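Local coordinates for uncharacterized protein YLR132C (Kluyveromyces marxianus, PDB 6PFQ) that probably trims the 3' end of U6 small nuclear RNA as the exoribonuclease Usb1, a member of the 2H phosphodiesterase superfamily, at residues K31-V36 with N181-E186; D27-G32 with P192-N197; F108-Q113 with A163-D168. All coordinates share one frame; numbering follows the deposited sequence. Where two conformers were deposited one is given.

Contact 1 of 3, residues K31-V36 with N181-E186; sequences KGVNAV and NLVATE. With GOL (glycerol), chain F.
Val33 and Val36 of helix 20-39 meet Val183, Leu182 and Glu186 at the C-terminal end of helix 169-186, where the two segments run past one another at 116° with their axes 10.4 Å apart. The nearest CA atoms, those of Val33 and Val183, are 7.0 Å apart, and mainly side chains bridge the distance. Val36 carries most of the contact. Its CG1 lies anti to the backbone N (chi1 177°), which brings this methyl against Leu182 CD1 at 4.2 Å and lets it rest on the CB of Glu186. The other methyl, CG2, sits 3.5 Å from the main-chain O of Glu186. Deeper in, Val33 CG1 meets Val183 CG1 at 4.3 Å in a glancing touch, neither side chain pointing straight across, and Trp102 of strand 102-106 packs on both. An alanine in place of Val36 would lack both methyls and would probably open a gap between helix 20-39 and Leu182 and the CB of Glu186. Glu186 suits the margin because its aliphatic part lies across Val36 while OE1 is hydrogen-bonded to His40 NE2. Just before it, Thr185 OG1 donates to Asn181 O at 3.0 Å, and the amide of Thr185 reaches the same oxygen from the opposite face. A glycerol, probably from the crystallisation liquor, bonds weakly to both helices, O3 to Gly32 O and O1 to Glu186 O. The helices thus meet by van der Waals packing without a hydrogen bond between them, mostly methyl on methyl, with one methyl on a carbonyl oxygen.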
loop_
_atom_site.group_PDB
_atom_site.type_symbol
_atom_site.label_atom_id
_atom_site.label_comp_id
_atom_site.label_asym_id
_atom_site.label_seq_id
_atom_site.Cartn_x
_atom_site.Cartn_y
_atom_site.Cartn_z
ATOM N N LYS A 31 5.513 16.537 -6.628
ATOM C CA LYS A 31 6.049 17.886 -6.474
ATOM C C LYS A 31 4.924 18.869 -6.204
ATOM O O LYS A 31 5.039 19.749 -5.341
ATOM C CB LYS A 31 6.875 18.292 -7.698
ATOM C CG LYS A 31 7.520 19.641 -7.504
ATOM C CD LYS A 31 8.634 19.922 -8.523
ATOM C CE LYS A 31 8.166 19.750 -9.927
ATOM N NZ LYS A 31 9.271 20.218 -10.879
ATOM N N GLY A 32 3.797 18.666 -6.869
ATOM C CA GLY A 32 2.684 19.574 -6.706
ATOM C C GLY A 32 2.055 19.461 -5.338
ATOM O O GLY A 32 1.688 20.467 -4.735
ATOM N N VAL A 33 1.891 18.228 -4.838
ATOM C CA VAL A 33 1.405 18.030 -3.470
ATOM C C VAL A 33 2.339 18.697 -2.475
ATOM O O VAL A 33 1.908 19.390 -1.546
ATOM C CB VAL A 33 1.235 16.530 -3.158
ATOM C CG1 VAL A 33 0.830 16.360 -1.664
ATOM C CG2 VAL A 33 0.131 15.963 -4.041
ATOM N N ASN A 34 3.636 18.504 -2.651
ATOM C CA ASN A 34 4.567 19.046 -1.675
ATOM C C ASN A 34 4.659 20.574 -1.749
ATOM O O ASN A 34 4.878 21.228 -0.716
ATOM C CB ASN A 34 5.942 18.392 -1.858
ATOM C CG ASN A 34 5.962 16.972 -1.339
ATOM O OD1 ASN A 34 5.201 16.628 -0.436
ATOM N ND2 ASN A 34 6.824 16.151 -1.898
ATOM N N ALA A 35 4.379 21.174 -2.905
ATOM C CA ALA A 35 4.281 22.636 -2.940
ATOM C C ALA A 35 3.146 23.125 -2.050
ATOM O O ALA A 35 3.283 24.146 -1.366
ATOM C CB ALA A 35 4.072 23.132 -4.390
ATOM N N VAL A 36 2.022 22.405 -2.037
ATOM C CA VAL A 36 0.939 22.728 -1.110
ATOM C C VAL A 36 1.369 22.490 0.348
ATOM O O VAL A 36 1.058 23.293 1.234
ATOM C CB VAL A 36 -0.325 21.934 -1.473
ATOM C CG1 VAL A 36 -1.416 22.221 -0.465
ATOM C CG2 VAL A 36 -0.794 22.278 -2.905
ATOM N N ASN A 181 -7.807 16.638 4.866
ATOM C CA ASN A 181 -8.656 17.633 4.210
ATOM C C ASN A 181 -7.845 18.538 3.299
ATOM O O ASN A 181 -8.325 18.949 2.242
ATOM C CB ASN A 181 -9.403 18.487 5.247
ATOM C CG ASN A 181 -10.208 19.625 4.594
ATOM O OD1 ASN A 181 -11.218 19.382 3.960
ATOM N ND2 ASN A 181 -9.722 20.854 4.711
ATOM N N LEU A 182 -6.636 18.902 3.720
ATOM C CA LEU A 182 -5.822 19.815 2.929
ATOM C C LEU A 182 -5.436 19.205 1.581
ATOM O O LEU A 182 -5.586 19.852 0.537
ATOM C CB LEU A 182 -4.591 20.231 3.728
ATOM C CG LEU A 182 -3.608 21.119 2.974
ATOM C CD1 LEU A 182 -4.286 22.442 2.564
ATOM C CD2 LEU A 182 -2.317 21.331 3.805
ATOM N N VAL A 183 -4.939 17.957 1.575
ATOM C CA VAL A 183 -4.521 17.400 0.289
ATOM C C VAL A 183 -5.730 17.195 -0.603
ATOM O O VAL A 183 -5.647 17.418 -1.832
ATOM C CB VAL A 183 -3.697 16.100 0.421
ATOM C CG1 VAL A 183 -2.419 16.367 1.188
ATOM C CG2 VAL A 183 -4.495 14.948 1.076
ATOM N N ALA A 184 -6.887 16.860 -0.013
ATOM C CA ALA A 184 -8.086 16.667 -0.825
ATOM C C ALA A 184 -8.604 17.984 -1.406
ATOM O O ALA A 184 -9.061 18.028 -2.553
ATOM C CB ALA A 184 -9.168 15.979 0.013
ATOM N N THR A 185 -8.569 19.061 -0.639
ATOM C CA THR A 185 -9.161 20.310 -1.124
ATOM C C THR A 185 -8.206 21.129 -1.977
ATOM O O THR A 185 -8.646 21.813 -2.915
ATOM C CB THR A 185 -9.625 21.189 0.045
ATOM O OG1 THR A 185 -8.497 21.551 0.826
ATOM C CG2 THR A 185 -10.570 20.465 0.935
ATOM N N GLU A 186 -6.906 21.091 -1.681
ATOM C CA GLU A 186 -5.969 21.996 -2.340
ATOM C C GLU A 186 -4.910 21.307 -3.183
ATOM O O GLU A 186 -4.177 22.009 -3.885
ATOM C CB GLU A 186 -5.256 22.891 -1.302
ATOM C CG GLU A 186 -6.172 23.945 -0.673
ATOM C CD GLU A 186 -5.421 24.944 0.201
ATOM O OE1 GLU A 186 -4.208 25.154 -0.021
ATOM O OE2 GLU A 186 -6.049 25.526 1.114
HETATM C C1 GOL F . -2.869 20.525 -7.668
HETATM O O1 GOL F . -3.910 20.741 -6.771
HETATM C C2 GOL F . -1.531 20.736 -6.937
HETATM O O2 GOL F . -0.533 20.068 -7.611
HETATM C C3 GOL F . -1.290 22.287 -6.968
HETATM O O3 GOL F . 0.110 22.471 -6.864
#

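Contact 2 of 3, residues D27-G32 with P192-N197; sequences DLVLKG and PLLRAN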
loop_
_atom_site.group_PDB
_atom_site.type_symbol
_atom_site.label_atom_id
_atom_site.label_comp_id
_atom_site.label_asym_id
_atom_site.label_seq_id
_atom_site.Cartn_x
_atom_site.Cartn_y
_atom_site.Cartn_z
ATOM N N ASP A 27 6.572 12.017 -10.376
ATOM C CA ASP A 27 7.412 13.170 -10.044
ATOM C C ASP A 27 6.584 14.456 -10.021
ATOM O O ASP A 27 6.610 15.210 -9.042
ATOM C CB ASP A 27 8.562 13.302 -11.052
ATOM C CG ASP A 27 9.573 12.164 -10.967
ATOM O OD1 ASP A 27 9.611 11.428 -9.955
ATOM O OD2 ASP A 27 10.351 11.980 -11.930
ATOM N N LEU A 28 5.819 14.735 -11.087
ATOM C CA LEU A 28 5.129 16.027 -11.095
ATOM C C LEU A 28 3.958 16.042 -10.116
ATOM O O LEU A 28 3.693 17.076 -9.489
ATOM C CB LEU A 28 4.690 16.433 -12.526
ATOM C CG LEU A 28 3.376 16.044 -13.218
ATOM C CD1 LEU A 28 2.138 16.847 -12.743
ATOM C CD2 LEU A 28 3.504 16.113 -14.758
ATOM N N VAL A 29 3.258 14.918 -9.939
ATOM C CA VAL A 29 2.161 14.904 -8.971
ATOM C C VAL A 29 2.678 15.168 -7.559
ATOM O O VAL A 29 2.144 16.021 -6.835
ATOM C CB VAL A 29 1.379 13.577 -9.063
ATOM C CG1 VAL A 29 0.353 13.448 -7.896
ATOM C CG2 VAL A 29 0.668 13.514 -10.434
ATOM N N LEU A 30 3.732 14.464 -7.152
ATOM C CA LEU A 30 4.223 14.628 -5.783
ATOM C C LEU A 30 4.871 15.990 -5.586
ATOM O O LEU A 30 4.753 16.586 -4.504
ATOM C CB LEU A 30 5.210 13.500 -5.444
ATOM C CG LEU A 30 4.480 12.141 -5.392
ATOM C CD1 LEU A 30 5.456 10.971 -5.326
ATOM C CD2 LEU A 30 3.480 12.106 -4.246
ATOM N N LYS A 31 5.513 16.537 -6.628
ATOM C CA LYS A 31 6.049 17.886 -6.474
ATOM C C LYS A 31 4.924 18.869 -6.204
ATOM O O LYS A 31 5.039 19.749 -5.341
ATOM C CB LYS A 31 6.875 18.292 -7.698
ATOM C CG LYS A 31 7.520 19.641 -7.504
ATOM C CD LYS A 31 8.634 19.922 -8.523
ATOM C CE LYS A 31 8.166 19.750 -9.927
ATOM N NZ LYS A 31 9.271 20.218 -10.879
ATOM N N GLY A 32 3.797 18.666 -6.869
ATOM C CA GLY A 32 2.684 19.574 -6.706
ATOM C C GLY A 32 2.055 19.461 -5.338
ATOM O O GLY A 32 1.688 20.467 -4.735
ATOM N N PRO A 192 -6.619 13.263 -11.905
ATOM C CA PRO A 192 -7.069 12.579 -13.133
ATOM C C PRO A 192 -5.913 12.046 -13.949
ATOM O O PRO A 192 -6.009 10.942 -14.497
ATOM C CB PRO A 192 -7.866 13.659 -13.878
ATOM C CG PRO A 192 -8.428 14.512 -12.752
ATOM C CD PRO A 192 -7.263 14.580 -11.733
ATOM N N LEU A 193 -4.818 12.818 -14.047
ATOM C CA LEU A 193 -3.624 12.354 -14.744
ATOM C C LEU A 193 -3.046 11.111 -14.069
ATOM O O LEU A 193 -2.619 10.163 -14.737
ATOM C CB LEU A 193 -2.591 13.487 -14.774
ATOM C CG LEU A 193 -1.203 13.141 -15.314
ATOM C CD1 LEU A 193 -1.253 13.060 -16.876
ATOM C CD2 LEU A 193 -0.164 14.164 -14.854
ATOM N N LEU A 194 -2.987 11.114 -12.733
ATOM C CA LEU A 194 -2.456 9.940 -12.051
ATOM C C LEU A 194 -3.342 8.730 -12.321
ATOM O O LEU A 194 -2.847 7.664 -12.724
ATOM C CB LEU A 194 -2.335 10.228 -10.549
ATOM C CG LEU A 194 -1.815 9.103 -9.663
ATOM C CD1 LEU A 194 -1.259 9.715 -8.374
ATOM C CD2 LEU A 194 -2.957 8.128 -9.298
ATOM N N ARG A 195 -4.661 8.867 -12.089
ATOM C CA ARG A 195 -5.535 7.695 -12.251
ATOM C C ARG A 195 -5.515 7.179 -13.691
ATOM O O ARG A 195 -5.624 5.973 -13.920
ATOM C CB ARG A 195 -6.981 8.023 -11.851
ATOM C CG ARG A 195 -7.132 8.350 -10.332
ATOM C CD ARG A 195 -8.605 8.497 -9.922
ATOM N NE ARG A 195 -9.236 9.581 -10.654
ATOM C CZ ARG A 195 -9.563 10.774 -10.163
ATOM N NH1 ARG A 195 -9.351 11.071 -8.904
ATOM N NH2 ARG A 195 -10.116 11.685 -10.958
ATOM N N ALA A 196 -5.372 8.065 -14.679
ATOM C CA ALA A 196 -5.396 7.569 -16.052
ATOM C C ALA A 196 -4.145 6.754 -16.363
ATOM O O ALA A 196 -4.176 5.858 -17.210
ATOM C CB ALA A 196 -5.547 8.741 -17.039
ATOM N N ASN A 197 -3.035 7.032 -15.690
ATOM C CA ASN A 197 -1.763 6.454 -16.096
ATOM C C ASN A 197 -1.188 5.408 -15.148
ATOM O O ASN A 197 -0.355 4.598 -15.580
ATOM C CB ASN A 197 -0.740 7.572 -16.246
ATOM C CG ASN A 197 -0.966 8.358 -17.495
ATOM O OD1 ASN A 197 -0.528 7.941 -18.558
ATOM N ND2 ASN A 197 -1.692 9.476 -17.391
#
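Leu194 and Val29 form the buried half of a helix-to-helix packing in the 2H phosphodiesterase fold, where short helix 191-197 lies against the long helix 20-39. Leu194 CD1 meets Val29 CG1 at 4.1 Å, the two side chains crossing at about a right angle. Val29 has CG1 anti to its backbone N (chi1 171°), which turns that methyl to the leucine. Valine suits this buried, apolar site because its methyl reaches Leu194 without needing a longer side chain. Nearer the solvent, Leu28 and Leu193 reach toward each other tip to tip, with CD1 of Leu28 4.1 Å from CD2 of Leu193. Leu28 was modelled in two conformers, so this outer touch is the less certain of the two.

Around this first shell, Trp102 of strand 102-106 packs on both Val29 and Leu194, while Arg190 lies against Leu28 and Val29. Met26 and Ile25, on the preceding turn of helix 20-39, touch Leu194 and Leu193 and extend the apolar seam. Polar bonds fix the helices farther out: Asp27 forms a salt bridge with Arg50, and Arg195 NH1 is bonded to Gly100 O. The side chains of Leu194 and Ser156, a UMP-binding residue, are about 10 Å apart, so the packing is near the UMP site without being part of it. The short helix finishes at Asn197, whose side chain folds back on its own last turn: ND2 donates to Leu193 O at 2.9 Å, almost straight at 174°, in the carbonyl plane and on a lone pair.

Contact 3 of 3, residues F108-Q113 with A163-D168; sequences FDASLQ and AYLQQD
Leu165 lays its two methyls side by side on the chain of residues 109-111. CD1 lies 3.3 Å from Asp109 O and also near Ala110 O, while CD2 rests on the CB of Ser111 at 3.9 Å. This reach depends on CG being anti to the backbone N (chi1 173°), which extends the leucine across to the neighbouring loop. The methyls thus meet carbonyl oxygens and a serine methylene more than other apolar side chains, as is understandable for a contact at the surface.

The two loops lie at the same end of adjacent antiparallel strands: 107-111 is the connection of the beta hairpin formed by strands 102-106 and 112-119, while the other loop, which holds Leu165, comes after strand 154-161. Leu165 occupies the second position of a type I beta turn, closed by Gln167 N donating to Tyr164 O. Asn162 joins the loops more directly, with a backbone bond to Ser111 and its ND2 on Ala110 O.

Asp109 shapes the surface that Leu165 meets. Its OD1 accepts from Ser111 N at 3.0 Å, making an Asx turn, and from Ser111 OG at a short 2.5 Å. Both donors come from the same face of the carboxylate, the hydroxyl on the syn side and the amide from well above the plane. Ser111 OG is also bonded to Asn107 ND2, and the CB of Asp109 lies 3.7 Å above the centre of the Phe108 ring.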
loop_
_atom_site.group_PDB
_atom_site.type_symbol
_atom_site.label_atom_id
_atom_site.label_comp_id
_atom_site.label_asym_id
_atom_site.label_seq_id
_atom_site.Cartn_x
_atom_site.Cartn_y
_atom_site.Cartn_z
ATOM N N PHE A 108 1.973 1.517 11.836
ATOM C CA PHE A 108 1.508 0.893 13.086
ATOM C C PHE A 108 1.737 1.771 14.317
ATOM O O PHE A 108 0.978 1.678 15.287
ATOM C CB PHE A 108 2.220 -0.444 13.277
ATOM C CG PHE A 108 3.622 -0.280 13.798
ATOM C CD1 PHE A 108 4.631 0.216 12.975
ATOM C CD2 PHE A 108 3.929 -0.601 15.116
ATOM C CE1 PHE A 108 5.935 0.390 13.464
ATOM C CE2 PHE A 108 5.211 -0.424 15.608
ATOM C CZ PHE A 108 6.222 0.058 14.789
ATOM N N ASP A 109 2.771 2.621 14.325
ATOM C CA ASP A 109 3.093 3.457 15.478
ATOM C C ASP A 109 2.794 4.920 15.207
ATOM O O ASP A 109 3.152 5.788 16.015
ATOM C CB ASP A 109 4.553 3.287 15.898
ATOM C CG ASP A 109 5.538 3.748 14.837
ATOM O OD1 ASP A 109 5.114 4.077 13.703
ATOM O OD2 ASP A 109 6.751 3.765 15.133
ATOM N N ALA A 110 2.101 5.198 14.105
ATOM C CA ALA A 110 1.732 6.541 13.651
ATOM C C ALA A 110 2.960 7.431 13.401
ATOM O O ALA A 110 2.851 8.668 13.335
ATOM C CB ALA A 110 0.742 7.224 14.609
ATOM N N SER A 111 4.128 6.837 13.188
ATOM C CA SER A 111 5.290 7.683 12.927
ATOM C C SER A 111 5.320 8.184 11.481
ATOM O O SER A 111 5.962 9.215 11.213
ATOM C CB SER A 111 6.590 6.934 13.208
ATOM O OG SER A 111 6.636 5.718 12.482
ATOM N N LEU A 112 4.673 7.461 10.558
ATOM C CA LEU A 112 4.708 7.806 9.144
ATOM C C LEU A 112 3.292 7.929 8.625
ATOM O O LEU A 112 2.405 7.175 9.045
ATOM C CB LEU A 112 5.453 6.749 8.336
ATOM C CG LEU A 112 6.940 6.547 8.695
ATOM C CD1 LEU A 112 7.538 5.338 7.927
ATOM C CD2 LEU A 112 7.709 7.818 8.387
ATOM N N GLN A 113 3.089 8.869 7.698
ATOM C CA GLN A 113 1.768 9.108 7.127
ATOM C C GLN A 113 1.894 8.952 5.621
ATOM O O GLN A 113 2.643 9.690 4.988
ATOM C CB GLN A 113 1.251 10.504 7.538
ATOM C CG GLN A 113 1.040 10.494 9.080
ATOM C CD GLN A 113 0.541 11.796 9.664
ATOM O OE1 GLN A 113 0.770 12.863 9.098
ATOM N NE2 GLN A 113 -0.104 11.717 10.859
ATOM N N ALA A 163 4.761 14.889 12.269
ATOM C CA ALA A 163 5.383 15.864 13.169
ATOM C C ALA A 163 4.770 15.838 14.563
ATOM O O ALA A 163 5.415 16.279 15.525
ATOM C CB ALA A 163 5.256 17.284 12.611
ATOM N N TYR A 164 3.586 15.260 14.721
ATOM C CA TYR A 164 2.867 15.332 15.993
ATOM C C TYR A 164 2.917 14.016 16.737
ATOM O O TYR A 164 2.135 13.809 17.666
ATOM C CB TYR A 164 1.415 15.781 15.759
ATOM C CG TYR A 164 1.443 17.096 15.034
ATOM C CD1 TYR A 164 1.516 18.289 15.736
ATOM C CD2 TYR A 164 1.444 17.143 13.634
ATOM C CE1 TYR A 164 1.590 19.506 15.064
ATOM C CE2 TYR A 164 1.515 18.351 12.958
ATOM C CZ TYR A 164 1.580 19.525 13.685
ATOM O OH TYR A 164 1.635 20.719 13.023
ATOM N N LEU A 165 3.834 13.133 16.334
ATOM C CA LEU A 165 3.941 11.782 16.870
ATOM C C LEU A 165 3.961 11.747 18.394
ATOM O O LEU A 165 3.364 10.853 19.010
ATOM C CB LEU A 165 5.225 11.123 16.345
ATOM C CG LEU A 165 5.552 9.758 16.949
ATOM C CD1 LEU A 165 4.415 8.773 16.621
ATOM C CD2 LEU A 165 6.854 9.257 16.363
ATOM N N GLN A 166 4.699 12.650 19.024
ATOM C CA GLN A 166 4.858 12.572 20.476
ATOM C C GLN A 166 3.954 13.548 21.197
ATOM O O GLN A 166 4.098 13.725 22.401
ATOM C CB GLN A 166 6.319 12.797 20.886
ATOM C CG GLN A 166 7.279 11.866 20.102
ATOM C CD GLN A 166 8.748 12.102 20.459
ATOM O OE1 GLN A 166 9.155 11.881 21.616
ATOM N NE2 GLN A 166 9.556 12.513 19.452
ATOM N N GLN A 167 3.028 14.192 20.492
ATOM C CA GLN A 167 2.003 15.005 21.147
ATOM C C GLN A 167 0.838 14.136 21.625
ATOM O O GLN A 167 0.790 12.932 21.392
ATOM C CB GLN A 167 1.495 16.089 20.195
ATOM C CG GLN A 167 2.593 16.890 19.600
ATOM C CD GLN A 167 3.456 17.462 20.679
ATOM O OE1 GLN A 167 2.965 18.143 21.576
ATOM N NE2 GLN A 167 4.738 17.138 20.649
ATOM N N ASP A 168 -0.127 14.759 22.304
ATOM C CA ASP A 168 -1.369 14.066 22.644
ATOM C C ASP A 168 -1.980 13.433 21.406
ATOM O O ASP A 168 -1.971 14.034 20.330
ATOM C CB ASP A 168 -2.395 15.041 23.234
ATOM C CG ASP A 168 -2.024 15.514 24.609
ATOM O OD1 ASP A 168 -1.301 14.765 25.302
ATOM O OD2 ASP A 168 -2.458 16.631 24.987
#

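How the contacts relate
Contacts 1 and 2 start from the same helix, 20-39, which meets helix 169-186 near its C-terminal part and the following helix, 191-197, one turn earlier; their centres are 12 Å apart and Trp102 backs both. Contact 1 is largely buried and contact 2 partly so, and both rest on valine and leucine methyls. Contact 3 is a surface contact 20 Å from contact 1, centre to centre, and touches neither of the others; it joins two loops at the strand ends. There one leucine leans on carbonyl oxygens and a serine, and side-chain and turn hydrogen bonds fix the loop shapes, whereas in contacts 1 and 2 regular helices present the methyls.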